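Local coordinates for putative transcriptional regulator (Salmonella typhimurium, PDB 1YYV), which probably binds DNA as a transcriptional regulator of the HxlR-like helix-turn-helix family, although its precise role is unknown, at residues L109-W112 with I113-N116. Numbering follows the deposited sequence.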
loop_
_atom_site.group_PDB
_atom_site.type_symbol
_atom_site.label_atom_id
_atom_site.label_comp_id
_atom_site.label_asym_id
_atom_site.label_seq_id
_atom_site.Cartn_x
_atom_site.Cartn_y
_atom_site.Cartn_z
ATOM N N LEU A 109 -5.484 5.979 4.166
ATOM C CA LEU A 109 -5.799 5.279 2.901
ATOM C C LEU A 109 -6.852 4.172 3.055
ATOM O O LEU A 109 -7.798 4.103 2.262
ATOM C CB LEU A 109 -4.527 4.721 2.236
ATOM C CG LEU A 109 -4.617 3.933 0.923
ATOM C CD1 LEU A 109 -5.063 4.804 -0.233
ATOM C CD2 LEU A 109 -3.272 3.310 0.656
ATOM N N ALA A 110 -6.669 3.307 4.052
ATOM C CA ALA A 110 -7.636 2.256 4.388
ATOM C C ALA A 110 -9.040 2.834 4.700
ATOM O O ALA A 110 -10.054 2.356 4.168
ATOM C CB ALA A 110 -7.133 1.457 5.575
ATOM N N ASP A 111 -9.080 3.844 5.574
ATOM C CA ASP A 111 -10.303 4.589 5.818
ATOM C C ASP A 111 -10.933 5.184 4.580
ATOM O O ASP A 111 -12.144 5.113 4.424
ATOM C CB ASP A 111 -10.096 5.683 6.873
ATOM C CG ASP A 111 -9.946 5.108 8.266
ATOM O OD1 ASP A 111 -9.906 3.844 8.389
ATOM O OD2 ASP A 111 -9.862 5.917 9.240
ATOM N N TRP A 112 -10.136 5.792 3.712
ATOM C CA TRP A 112 -10.701 6.407 2.500
ATOM C C TRP A 112 -11.396 5.352 1.654
ATOM O O TRP A 112 -12.452 5.597 1.042
ATOM C CB TRP A 112 -9.620 7.107 1.657
ATOM C CG TRP A 112 -10.194 7.842 0.467
ATOM C CD1 TRP A 112 -10.514 9.167 0.400
ATOM C CD2 TRP A 112 -10.544 7.284 -0.815
ATOM N NE1 TRP A 112 -11.012 9.469 -0.847
ATOM C CE2 TRP A 112 -11.045 8.333 -1.605
ATOM C CE3 TRP A 112 -10.482 5.995 -1.369
ATOM C CZ2 TRP A 112 -11.483 8.139 -2.915
ATOM C CZ3 TRP A 112 -10.937 5.808 -2.662
ATOM C CH2 TRP A 112 -11.396 6.873 -3.429
ATOM N N ILE A 113 -10.771 4.187 1.609
ATOM C CA ILE A 113 -11.261 3.091 0.787
ATOM C C ILE A 113 -12.546 2.502 1.389
ATOM O O ILE A 113 -13.518 2.337 0.676
ATOM C CB ILE A 113 -10.184 2.022 0.553
ATOM C CG1 ILE A 113 -9.055 2.597 -0.295
ATOM C CG2 ILE A 113 -10.771 0.815 -0.136
ATOM C CD1 ILE A 113 -7.940 1.626 -0.582
ATOM N N GLU A 114 -12.561 2.237 2.695
ATOM C CA GLU A 114 -13.754 1.722 3.368
ATOM C C GLU A 114 -14.953 2.680 3.176
ATOM O O GLU A 114 -16.062 2.264 2.897
ATOM C CB GLU A 114 -13.446 1.470 4.843
ATOM C CG GLU A 114 -12.303 0.456 5.095
ATOM C CD GLU A 114 -11.883 0.371 6.582
ATOM O OE1 GLU A 114 -11.751 1.442 7.245
ATOM O OE2 GLU A 114 -11.660 -0.765 7.092
ATOM N N LEU A 115 -14.682 3.975 3.250
ATOM C CA LEU A 115 -15.664 5.043 3.090
ATOM C C LEU A 115 -16.167 5.268 1.657
ATOM O O LEU A 115 -17.327 5.628 1.463
ATOM C CB LEU A 115 -15.006 6.315 3.629
ATOM C CG LEU A 115 -15.537 7.739 3.821
ATOM C CD1 LEU A 115 -17.054 7.935 3.667
ATOM C CD2 LEU A 115 -15.083 8.136 5.227
ATOM N N ASN A 116 -15.307 5.087 0.648
ATOM C CA ASN A 116 -15.702 5.371 -0.741
ATOM C C ASN A 116 -15.958 4.117 -1.564
ATOM O O ASN A 116 -16.112 4.178 -2.793
ATOM C CB ASN A 116 -14.687 6.290 -1.448
ATOM C CG ASN A 116 -14.720 7.719 -0.918
ATOM O OD1 ASN A 116 -15.314 8.609 -1.525
ATOM N ND2 ASN A 116 -14.084 7.937 0.215
#
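The indole of W112 carries the side-chain amide of N116 over one face, the two planes stacked and only 11° apart, while CG1 of I113 lies in plane at the ring edge, 3.8 Å from W112 CE3. N116 ND2 sits offset toward the rim, 3.6 Å from W112 CE2, and N116 CB makes a CH-pi contact almost straight above the six-membered ring, 3.9 Å from its centroid. CG of W112 lies anti to the backbone N (chi1 -175°), which swings the indole across to meet N116, one turn further on. The rotation of the amide over the ring is fixed by a hydrogen bond: ND2 of N116 donates to O of W112 at 3.0 Å, in the carbonyl plane and on a lone pair. That oxygen also accepts the N116 backbone N-H, a more bent i to i+4 bond, so one residue grips it twice.

These turns belong to helix 107-121, which follows the winged helix-turn-helix core and packs against the second subunit of the dimer; there L109 meets V106, I113 meets V28 and W112 meets Q101, all of the second subunit. On another side of the helix D111 OD1 and E114 OE1 come within 3.2 Å, their carboxylate planes nearly parallel, 10° apart; such closeness would probably raise the pKa of one. E114 OE2 takes a hydrogen bond from the backbone N of L18 of the second subunit.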